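Local coordinates for protein ofchtiv-allosamidin (Ostrinia furnacalis, PDB 6JMB) that probably hydrolyses chitin as a group IV insect chitinase of glycosyl hydrolase family 18, and is held here with the inhibitor allosamidin in its substrate cleft, at residues I28-Y38 and N62-K70; I342-D350 and F361-L371. All blocks are in the same frame, centred on the assembly; numbering follows the deposited sequence. Where two conformers were deposited one is given.

Contact 1. Residues I28-Y38 and N62-K70; sequences IDPFLCTHLVY and NFKQFTSLK
Y38 meets F66 edge to face: the CD2 edge of the tyrosine ring points at the phenylalanine face, the planes stand at 88° and the centroids lie 5.3 Å apart. Y38 CB rests over that same face as a CH-pi contact, 4.1 Å from the centre of the F66 ring, so the tyrosine bears on F66 with both its stem and one side of its ring. One face of the Y38 ring takes F63, whose CD1 and CE1 press on it obliquely, the closest pair being Y38 CE1 and F63 CE1 at 3.4 Å. These three rings form an aromatic cluster. At its polar end N62 ND2 donates to Y38 OH over 3.0 Å, with the hydroxyl close to the amide plane; D57 OD1, the stronger partner, hydrogen-bonds to the same oxygen, so this buried hydroxyl has two partners. With CG anti to the backbone N (chi1 -168°), the Y38 ring extends toward the helix from a CB that already points that way.

Farther along, F66 lays its edge against the strand backbone at L36 and V37, with F66 CZ 3.7 Å from L36 CB. I28 comes in at about a right angle, setting CD1 3.8 Å from F66 CE1 while its CG2 meets L69 CD1. L69 also touches L36 through CD1, and P30 packs its CB on L69 CB at 4.1 Å. P30 lies in the type I turn D29-L32, where D29 OD1 accepts from F31 N in an Asx turn.

Strand 35-38 and helix 62-67 run antiparallel at 174°, their axes 9.8 Å apart, as expected for the outer helical layer of a TIM barrel. Strands 5-11 and 77-83 flank strand 35-43, and helix 54-59 touches N62 and F63.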
loop_
_atom_site.group_PDB
_atom_site.type_symbol
_atom_site.label_atom_id
_atom_site.label_comp_id
_atom_site.label_asym_id
_atom_site.label_seq_id
_atom_site.Cartn_x
_atom_site.Cartn_y
_atom_site.Cartn_z
ATOM N N ILE A 28 1.559 -11.729 13.062
ATOM C CA ILE A 28 0.340 -11.423 12.321
ATOM C C ILE A 28 -0.852 -12.023 13.048
ATOM O O ILE A 28 -0.826 -13.192 13.453
ATOM C CB ILE A 28 0.429 -11.982 10.894
ATOM C CG1 ILE A 28 1.567 -11.305 10.129
ATOM C CG2 ILE A 28 -0.907 -11.819 10.169
ATOM C CD1 ILE A 28 1.838 -11.910 8.774
ATOM N N ASP A 29 -1.906 -11.224 13.198
ATOM C CA ASP A 29 -3.188 -11.739 13.653
ATOM C C ASP A 29 -4.002 -12.070 12.413
ATOM O O ASP A 29 -4.499 -11.147 11.747
ATOM C CB ASP A 29 -3.910 -10.699 14.490
ATOM C CG ASP A 29 -5.157 -11.256 15.153
ATOM O OD1 ASP A 29 -5.794 -12.163 14.577
ATOM O OD2 ASP A 29 -5.496 -10.793 16.256
ATOM N N PRO A 30 -4.184 -13.345 12.072
ATOM C CA PRO A 30 -4.847 -13.685 10.806
ATOM C C PRO A 30 -6.349 -13.457 10.809
ATOM O O PRO A 30 -6.975 -13.628 9.757
ATOM C CB PRO A 30 -4.515 -15.168 10.628
ATOM C CG PRO A 30 -4.378 -15.675 12.033
ATOM C CD PRO A 30 -3.783 -14.540 12.835
ATOM N N PHE A 31 -6.947 -13.098 11.942
ATOM C CA PHE A 31 -8.370 -12.791 11.977
ATOM C C PHE A 31 -8.668 -11.310 11.797
ATOM O O PHE A 31 -9.842 -10.930 11.760
ATOM C CB PHE A 31 -8.996 -13.309 13.274
ATOM C CG PHE A 31 -9.216 -14.792 13.279
ATOM C CD1 PHE A 31 -10.263 -15.346 12.562
ATOM C CD2 PHE A 31 -8.374 -15.630 13.991
ATOM C CE1 PHE A 31 -10.477 -16.715 12.561
ATOM C CE2 PHE A 31 -8.581 -17.003 13.989
ATOM C CZ PHE A 31 -9.637 -17.537 13.273
ATOM N N LEU A 32 -7.649 -10.466 11.686
ATOM C CA LEU A 32 -7.848 -9.049 11.437
ATOM C C LEU A 32 -7.740 -8.699 9.964
ATOM O O LEU A 32 -7.838 -7.521 9.607
ATOM C CB LEU A 32 -6.863 -8.217 12.261
ATOM C CG LEU A 32 -7.108 -8.218 13.771
ATOM C CD1 LEU A 32 -6.040 -7.399 14.493
ATOM C CD2 LEU A 32 -8.503 -7.692 14.083
ATOM N N CYS A 33 -7.532 -9.693 9.108
ATOM C CA CYS A 33 -7.474 -9.514 7.667
ATOM C C CYS A 33 -8.346 -10.575 7.015
ATOM O O CYS A 33 -8.538 -11.661 7.571
ATOM C CB CYS A 33 -6.042 -9.719 7.170
ATOM S SG CYS A 33 -4.809 -8.802 8.109
ATOM N N THR A 34 -8.882 -10.259 5.836
ATOM C CA THR A 34 -9.480 -11.285 4.990
ATOM C C THR A 34 -8.517 -11.778 3.926
ATOM O O THR A 34 -8.617 -12.929 3.489
ATOM C CB THR A 34 -10.755 -10.776 4.305
ATOM O OG1 THR A 34 -10.447 -9.647 3.482
ATOM C CG2 THR A 34 -11.788 -10.370 5.340
ATOM N N HIS A 35 -7.581 -10.926 3.523
ATOM C CA HIS A 35 -6.559 -11.251 2.544
ATOM C C HIS A 35 -5.237 -10.759 3.101
ATOM O O HIS A 35 -5.148 -9.621 3.571
ATOM C CB HIS A 35 -6.851 -10.553 1.213
ATOM C CG HIS A 35 -8.136 -10.992 0.582
ATOM N ND1 HIS A 35 -9.369 -10.692 1.120
ATOM C CD2 HIS A 35 -8.377 -11.724 -0.530
ATOM C CE1 HIS A 35 -10.315 -11.220 0.364
ATOM N NE2 HIS A 35 -9.740 -11.854 -0.643
ATOM N N LEU A 36 -4.232 -11.624 3.103
ATOM C CA LEU A 36 -2.903 -11.286 3.597
ATOM C C LEU A 36 -1.917 -11.491 2.459
ATOM O O LEU A 36 -1.945 -12.533 1.796
ATOM C CB LEU A 36 -2.532 -12.147 4.814
ATOM C CG LEU A 36 -2.776 -11.436 6.152
ATOM C CD1 LEU A 36 -2.995 -12.421 7.294
ATOM C CD2 LEU A 36 -1.586 -10.526 6.454
ATOM N N VAL A 37 -1.072 -10.492 2.208
ATOM C CA VAL A 37 -0.240 -10.461 1.007
ATOM C C VAL A 37 1.233 -10.419 1.402
ATOM O O VAL A 37 1.663 -9.517 2.130
ATOM C CB VAL A 37 -0.604 -9.281 0.094
ATOM C CG1 VAL A 37 0.116 -9.419 -1.231
ATOM C CG2 VAL A 37 -2.117 -9.215 -0.119
ATOM N N TYR A 38 2.007 -11.384 0.898
ATOM C CA TYR A 38 3.438 -11.499 1.174
ATOM C C TYR A 38 4.204 -10.615 0.194
ATOM O O TYR A 38 4.254 -10.905 -1.006
ATOM C CB TYR A 38 3.843 -12.960 0.991
ATOM C CG TYR A 38 5.223 -13.351 1.489
ATOM C CD1 TYR A 38 6.383 -13.018 0.784
ATOM C CD2 TYR A 38 5.354 -14.103 2.642
ATOM C CE1 TYR A 38 7.643 -13.394 1.254
ATOM C CE2 TYR A 38 6.602 -14.491 3.113
ATOM C CZ TYR A 38 7.734 -14.136 2.417
ATOM O OH TYR A 38 8.961 -14.527 2.903
ATOM N N ASN A 62 9.764 -19.157 5.198
ATOM C CA ASN A 62 8.881 -18.033 5.501
ATOM C C ASN A 62 7.631 -18.020 4.624
ATOM O O ASN A 62 6.545 -17.689 5.113
ATOM C CB ASN A 62 9.639 -16.712 5.415
ATOM C CG ASN A 62 9.125 -15.683 6.400
ATOM O OD1 ASN A 62 8.961 -15.971 7.584
ATOM N ND2 ASN A 62 8.876 -14.474 5.915
ATOM N N PHE A 63 7.756 -18.351 3.330
ATOM C CA PHE A 63 6.573 -18.456 2.476
ATOM C C PHE A 63 5.551 -19.387 3.112
ATOM O O PHE A 63 4.363 -19.057 3.221
ATOM C CB PHE A 63 6.939 -19.066 1.119
ATOM C CG PHE A 63 7.638 -18.145 0.132
ATOM C CD1 PHE A 63 7.376 -16.782 0.037
ATOM C CD2 PHE A 63 8.534 -18.702 -0.765
ATOM C CE1 PHE A 63 8.034 -16.001 -0.932
ATOM C CE2 PHE A 63 9.189 -17.934 -1.719
ATOM C CZ PHE A 63 8.940 -16.587 -1.809
ATOM N N LYS A 64 6.006 -20.578 3.520
ATOM C CA LYS A 64 5.096 -21.592 4.036
ATOM C C LYS A 64 4.573 -21.236 5.423
ATOM O O LYS A 64 3.416 -21.530 5.734
ATOM C CB LYS A 64 5.799 -22.950 4.042
ATOM C CG LYS A 64 4.917 -24.113 4.461
ATOM C CD LYS A 64 3.790 -24.348 3.465
ATOM C CE LYS A 64 3.088 -25.669 3.740
ATOM N NZ LYS A 64 1.746 -25.735 3.106
ATOM N N GLN A 65 5.389 -20.596 6.262
ATOM C CA GLN A 65 4.875 -20.142 7.551
ATOM C C GLN A 65 3.745 -19.143 7.347
ATOM O O GLN A 65 2.727 -19.187 8.048
ATOM C CB GLN A 65 5.989 -19.503 8.371
ATOM C CG GLN A 65 6.998 -20.484 8.926
ATOM C CD GLN A 65 8.064 -19.790 9.742
ATOM O OE1 GLN A 65 9.259 -20.010 9.541
ATOM N NE2 GLN A 65 7.637 -18.932 10.665
ATOM N N PHE A 66 3.902 -18.259 6.358
ATOM C CA PHE A 66 2.891 -17.255 6.054
ATOM C C PHE A 66 1.594 -17.901 5.587
ATOM O O PHE A 66 0.514 -17.585 6.096
ATOM C CB PHE A 66 3.455 -16.309 4.991
ATOM C CG PHE A 66 2.563 -15.145 4.646
ATOM C CD1 PHE A 66 2.597 -13.975 5.395
ATOM C CD2 PHE A 66 1.726 -15.207 3.547
ATOM C CE1 PHE A 66 1.797 -12.892 5.056
ATOM C CE2 PHE A 66 0.915 -14.128 3.207
ATOM C CZ PHE A 66 0.960 -12.972 3.962
ATOM N N THR A 67 1.671 -18.815 4.612
ATOM C CA THR A 67 0.441 -19.441 4.140
ATOM C C THR A 67 -0.166 -20.360 5.189
ATOM O O THR A 67 -1.382 -20.579 5.175
ATOM C CB THR A 67 0.645 -20.168 2.807
ATOM O OG1 THR A 67 1.597 -21.224 2.981
ATOM C CG2 THR A 67 1.145 -19.199 1.740
ATOM N N SER A 68 0.645 -20.856 6.126
ATOM C CA SER A 68 0.126 -21.682 7.209
ATOM C C SER A 68 -0.733 -20.903 8.193
ATOM O O SER A 68 -1.342 -21.524 9.072
ATOM C CB SER A 68 1.267 -22.384 7.941
ATOM O OG SER A 68 1.837 -23.381 7.107
ATOM N N LEU A 69 -0.796 -19.572 8.079
ATOM C CA LEU A 69 -1.770 -18.824 8.863
ATOM C C LEU A 69 -3.195 -19.291 8.591
ATOM O O LEU A 69 -4.076 -19.078 9.430
ATOM C CB LEU A 69 -1.638 -17.327 8.584
ATOM C CG LEU A 69 -0.351 -16.662 9.079
ATOM C CD1 LEU A 69 -0.179 -15.287 8.436
ATOM C CD2 LEU A 69 -0.336 -16.562 10.605
ATOM N N LYS A 70 -3.438 -19.930 7.441
ATOM C CA LYS A 70 -4.751 -20.500 7.158
ATOM C C LYS A 70 -5.097 -21.654 8.091
ATOM O O LYS A 70 -6.273 -22.024 8.186
ATOM C CB LYS A 70 -4.827 -20.942 5.696
ATOM C CG LYS A 70 -4.819 -19.776 4.728
ATOM C CD LYS A 70 -4.945 -20.251 3.289
ATOM C CE LYS A 70 -3.629 -20.805 2.765
ATOM N NZ LYS A 70 -3.751 -21.157 1.325
#

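Contact 2. Residues I342-D350 and F361-L371. With AMI (allosamizoline), chain C; NAA (2-acetamido-2-deoxy-beta-D-allopyranose), chain B.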
loop_
_atom_site.group_PDB
_atom_site.type_symbol
_atom_site.label_atom_id
_atom_site.label_comp_id
_atom_site.label_asym_id
_atom_site.label_seq_id
_atom_site.Cartn_x
_atom_site.Cartn_y
_atom_site.Cartn_z
ATOM N N ILE A 342 -10.863 -2.177 2.325
ATOM C CA ILE A 342 -9.702 -1.382 2.701
ATOM C C ILE A 342 -8.456 -2.229 2.500
ATOM O O ILE A 342 -8.424 -3.411 2.868
ATOM C CB ILE A 342 -9.796 -0.917 4.170
ATOM C CG1 ILE A 342 -11.015 -0.013 4.367
ATOM C CG2 ILE A 342 -8.518 -0.204 4.617
ATOM C CD1 ILE A 342 -10.956 1.282 3.590
ATOM N N MET A 343 -7.444 -1.627 1.886
ATOM C CA MET A 343 -6.123 -2.216 1.738
ATOM C C MET A 343 -5.167 -1.400 2.598
ATOM O O MET A 343 -5.328 -0.182 2.720
ATOM C CB MET A 343 -5.694 -2.131 0.263
ATOM C CG MET A 343 -4.285 -2.582 -0.030
ATOM S SD MET A 343 -3.873 -2.438 -1.789
ATOM C CE MET A 343 -3.551 -0.683 -1.964
ATOM N N LEU A 344 -4.184 -2.055 3.214
ATOM C CA LEU A 344 -3.249 -1.337 4.063
ATOM C C LEU A 344 -1.808 -1.684 3.732
ATOM O O LEU A 344 -1.452 -2.853 3.577
ATOM C CB LEU A 344 -3.523 -1.588 5.553
ATOM C CG LEU A 344 -3.441 -3.054 5.953
ATOM C CD1 LEU A 344 -2.687 -3.233 7.266
ATOM C CD2 LEU A 344 -4.844 -3.644 6.074
ATOM N N TRP A 345 -0.980 -0.654 3.637
ATOM C CA TRP A 345 0.469 -0.807 3.643
ATOM C C TRP A 345 0.961 -0.138 4.917
ATOM O O TRP A 345 0.879 1.091 5.033
ATOM C CB TRP A 345 1.112 -0.122 2.433
ATOM C CG TRP A 345 2.570 -0.422 2.429
ATOM C CD1 TRP A 345 3.562 0.281 3.071
ATOM C CD2 TRP A 345 3.199 -1.562 1.839
ATOM N NE1 TRP A 345 4.778 -0.351 2.887
ATOM C CE2 TRP A 345 4.578 -1.482 2.140
ATOM C CE3 TRP A 345 2.735 -2.639 1.078
ATOM C CZ2 TRP A 345 5.492 -2.440 1.703
ATOM C CZ3 TRP A 345 3.646 -3.586 0.643
ATOM C CH2 TRP A 345 5.008 -3.478 0.955
ATOM N N SER A 346 1.450 -0.920 5.890
ATOM C CA SER A 346 1.532 -2.377 5.899
ATOM C C SER A 346 1.431 -2.782 7.372
ATOM O O SER A 346 1.622 -1.953 8.271
ATOM C CB SER A 346 2.864 -2.852 5.311
ATOM O OG SER A 346 3.952 -2.120 5.851
ATOM N N ILE A 347 1.145 -4.064 7.611
ATOM C CA ILE A 347 0.713 -4.497 8.938
ATOM C C ILE A 347 1.815 -4.326 9.977
ATOM O O ILE A 347 1.532 -4.080 11.159
ATOM C CB ILE A 347 0.167 -5.937 8.865
ATOM C CG1 ILE A 347 -0.540 -6.323 10.170
ATOM C CG2 ILE A 347 1.273 -6.926 8.497
ATOM C CD1 ILE A 347 -1.301 -7.649 10.080
ATOM N N GLU A 348 3.079 -4.431 9.562
ATOM C CA GLU A 348 4.186 -4.469 10.504
ATOM C C GLU A 348 4.473 -3.126 11.162
ATOM O O GLU A 348 5.324 -3.079 12.059
ATOM C CB GLU A 348 5.438 -5.023 9.827
ATOM C CG GLU A 348 6.039 -4.097 8.786
ATOM C CD GLU A 348 5.472 -4.301 7.397
ATOM O OE1 GLU A 348 4.509 -5.082 7.228
ATOM O OE2 GLU A 348 5.992 -3.663 6.458
ATOM N N THR A 349 3.799 -2.043 10.763
ATOM C CA THR A 349 3.969 -0.763 11.448
ATOM C C THR A 349 2.697 -0.264 12.123
ATOM O O THR A 349 2.658 0.893 12.556
ATOM C CB THR A 349 4.577 0.320 10.550
ATOM O OG1 THR A 349 3.699 0.587 9.453
ATOM C CG2 THR A 349 5.943 -0.111 10.020
ATOM N N ASP A 350 1.653 -1.085 12.218
ATOM C CA ASP A 350 0.647 -0.797 13.224
ATOM C C ASP A 350 1.329 -0.862 14.589
ATOM O O ASP A 350 2.445 -1.372 14.730
ATOM C CB ASP A 350 -0.493 -1.823 13.140
ATOM C CG ASP A 350 -1.830 -1.294 13.678
ATOM O OD1 ASP A 350 -1.877 -0.242 14.357
ATOM O OD2 ASP A 350 -2.860 -1.954 13.417
ATOM N N PHE A 361 -2.680 -3.475 17.682
ATOM C CA PHE A 361 -3.205 -3.254 16.341
ATOM C C PHE A 361 -4.335 -2.217 16.311
ATOM O O PHE A 361 -5.424 -2.494 15.806
ATOM C CB PHE A 361 -3.677 -4.558 15.708
ATOM C CG PHE A 361 -2.567 -5.508 15.333
ATOM C CD1 PHE A 361 -1.768 -5.260 14.228
ATOM C CD2 PHE A 361 -2.348 -6.664 16.072
ATOM C CE1 PHE A 361 -0.758 -6.139 13.874
ATOM C CE2 PHE A 361 -1.337 -7.549 15.719
ATOM C CZ PHE A 361 -0.548 -7.291 14.622
ATOM N N PRO A 362 -4.102 -1.007 16.833
ATOM C CA PRO A 362 -5.208 -0.032 16.877
ATOM C C PRO A 362 -5.690 0.392 15.503
ATOM O O PRO A 362 -6.900 0.555 15.301
ATOM C CB PRO A 362 -4.610 1.144 17.660
ATOM C CG PRO A 362 -3.125 1.018 17.442
ATOM C CD PRO A 362 -2.868 -0.461 17.423
ATOM N N LEU A 363 -4.783 0.584 14.546
ATOM C CA LEU A 363 -5.225 0.987 13.217
ATOM C C LEU A 363 -6.009 -0.126 12.541
ATOM O O LEU A 363 -7.061 0.125 11.939
ATOM C CB LEU A 363 -4.026 1.388 12.363
ATOM C CG LEU A 363 -3.222 2.583 12.886
ATOM C CD1 LEU A 363 -2.145 2.954 11.875
ATOM C CD2 LEU A 363 -4.144 3.766 13.183
ATOM N N LEU A 364 -5.513 -1.361 12.636
ATOM C CA LEU A 364 -6.169 -2.483 11.980
ATOM C C LEU A 364 -7.501 -2.816 12.645
ATOM O O LEU A 364 -8.492 -3.097 11.958
ATOM C CB LEU A 364 -5.224 -3.684 11.964
ATOM C CG LEU A 364 -5.637 -4.891 11.123
ATOM C CD1 LEU A 364 -6.051 -4.496 9.715
ATOM C CD2 LEU A 364 -4.488 -5.881 11.078
ATOM N N ASN A 365 -7.558 -2.766 13.980
ATOM C CA ASN A 365 -8.838 -2.955 14.661
ATOM C C ASN A 365 -9.834 -1.870 14.273
ATOM O O ASN A 365 -11.025 -2.151 14.087
ATOM C CB ASN A 365 -8.643 -3.002 16.176
ATOM C CG ASN A 365 -8.306 -4.390 16.673
ATOM O OD1 ASN A 365 -9.134 -5.302 16.615
ATOM N ND2 ASN A 365 -7.088 -4.560 17.166
ATOM N N THR A 366 -9.365 -0.629 14.123
ATOM C CA THR A 366 -10.253 0.448 13.689
ATOM C C THR A 366 -10.864 0.135 12.327
ATOM O O THR A 366 -12.074 0.299 12.124
ATOM C CB THR A 366 -9.494 1.775 13.651
ATOM O OG1 THR A 366 -9.080 2.125 14.976
ATOM C CG2 THR A 366 -10.386 2.882 13.110
ATOM N N ILE A 367 -10.041 -0.317 11.379
ATOM C CA ILE A 367 -10.547 -0.663 10.053
ATOM C C ILE A 367 -11.633 -1.726 10.156
ATOM O O ILE A 367 -12.716 -1.593 9.568
ATOM C CB ILE A 367 -9.394 -1.121 9.144
ATOM C CG1 ILE A 367 -8.468 0.052 8.840
ATOM C CG2 ILE A 367 -9.943 -1.712 7.856
ATOM C CD1 ILE A 367 -7.135 -0.372 8.246
ATOM N N ASN A 368 -11.363 -2.791 10.914
ATOM C CA ASN A 368 -12.323 -3.885 11.023
ATOM C C ASN A 368 -13.614 -3.416 11.684
ATOM O O ASN A 368 -14.712 -3.784 11.250
ATOM C CB ASN A 368 -11.698 -5.042 11.803
ATOM C CG ASN A 368 -10.809 -5.916 10.934
ATOM O OD1 ASN A 368 -11.271 -6.893 10.346
ATOM N ND2 ASN A 368 -9.531 -5.567 10.846
ATOM N N THR A 369 -13.496 -2.592 12.727
ATOM C CA THR A 369 -14.660 -2.113 13.465
ATOM C C THR A 369 -15.537 -1.222 12.594
ATOM O O THR A 369 -16.760 -1.397 12.539
ATOM C CB THR A 369 -14.181 -1.354 14.705
ATOM O OG1 THR A 369 -13.592 -2.277 15.629
ATOM C CG2 THR A 369 -15.332 -0.631 15.382
ATOM N N VAL A 370 -14.928 -0.268 11.889
ATOM C CA VAL A 370 -15.727 0.661 11.099
ATOM C C VAL A 370 -16.356 -0.025 9.888
ATOM O O VAL A 370 -17.479 0.317 9.488
ATOM C CB VAL A 370 -14.895 1.903 10.737
ATOM C CG1 VAL A 370 -15.722 2.882 9.914
ATOM C CG2 VAL A 370 -14.389 2.571 12.004
ATOM N N LEU A 371 -15.668 -1.003 9.286
ATOM C CA LEU A 371 -16.285 -1.775 8.210
ATOM C C LEU A 371 -17.457 -2.603 8.723
ATOM O O LEU A 371 -18.497 -2.693 8.060
ATOM C CB LEU A 371 -15.253 -2.684 7.541
ATOM C CG LEU A 371 -14.253 -2.003 6.613
ATOM C CD1 LEU A 371 -13.220 -3.012 6.149
ATOM C CD2 LEU A 371 -14.963 -1.398 5.415
HETATM C C1 AMI C . 3.719 0.736 -1.767
HETATM C C2 AMI C . 4.571 -0.218 -2.699
HETATM C C3 AMI C . 5.690 -0.613 -1.872
HETATM C C4 AMI C . 5.944 0.629 -0.922
HETATM C C5 AMI C . 4.586 0.922 -0.492
HETATM C C6 AMI C . 4.426 2.360 0.127
HETATM C C7 AMI C . 2.599 -1.116 -2.256
HETATM C C8 AMI C . 1.546 -3.226 -3.216
HETATM C C9 AMI C . 0.274 -1.837 -1.479
HETATM N N2 AMI C . 3.777 -1.208 -3.013
HETATM N N7 AMI C . 1.477 -2.062 -2.323
HETATM O O3 AMI C . 6.815 -0.962 -2.677
HETATM O O4 AMI C . 6.712 0.349 0.241
HETATM O O6 AMI C . 4.921 3.304 -0.800
HETATM O O7 AMI C . 2.543 -0.034 -1.430
HETATM C C1 NAA B . 8.090 0.410 0.038
HETATM C C2 NAA B . 8.789 0.586 1.377
HETATM C C3 NAA B . 10.263 0.483 1.266
HETATM C C4 NAA B . 10.665 -0.829 0.620
HETATM C C5 NAA B . 9.970 -0.959 -0.729
HETATM C C6 NAA B . 10.261 -2.257 -1.418
HETATM C C7 NAA B . 7.490 2.038 3.040
HETATM C C8 NAA B . 7.025 3.433 3.470
HETATM N N2 NAA B . 8.352 1.949 1.836
HETATM O O3 NAA B . 10.729 1.615 0.469
HETATM O O4 NAA B . 12.085 -0.917 0.388
HETATM O O5 NAA B . 8.525 -0.898 -0.521
HETATM O O6 NAA B . 9.631 -2.217 -2.680
HETATM O O7 NAA B . 7.197 1.073 3.637
#
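D350 holds the start of helix 362-371 with both carboxylate oxygens: OD1 accepts from L363 N at 3.0 Å through its syn lone pair, and OD2 takes L364 N at 2.8 Å, 28° out of the carboxylate plane. OD2 also lies at the edge of the F361 ring. This is the tight end. I347, its CG1 anti to the backbone N (chi1 -169°), sends that atom to F361 CE1 at 3.7 Å and its CD1 to L364 CD2. Back along the strand the contact is wholly apolar: L344 crosses L364 and I342 CB meets I367 CG2; it thins out at L371, which is partly exposed, where I342 CG1 lies 4.1 Å from L371 CD1.

Away from the helix, W345 carries allosamizoline over one ring face, with S346 CB against the other, while NE1 donates to O7 of the neighbouring sugar (2.9 Å, 162°). A leucine at W345 would probably leave that acetamido oxygen without its donor and the inhibitor without its flat floor. Across this contact the carboxylate of D350 meets two N-H groups at a helix N terminus, which is likely to stabilise its negative charge.

From the N terminus, contact 1 comes first: 28-38 leads into strand 35-43, and the chain returns through strand 49-51 and helix 54-59 to set 62-70 against it. Most of the barrel follows before contact 2 opens at strand 341-345, runs through a 3-10 turn at 347-349 and a ten-residue loop, and closes on helix 362-373. The contacts are in series, neither nested nor crossed. Strand 5-11 lies between their two strands, pairing in parallel with both and so joining them, while each contact packs a helix against its own strand. The early and last parts meet directly where N368 ND2 probably donates to L32 O and L32 packs on L364 and F361.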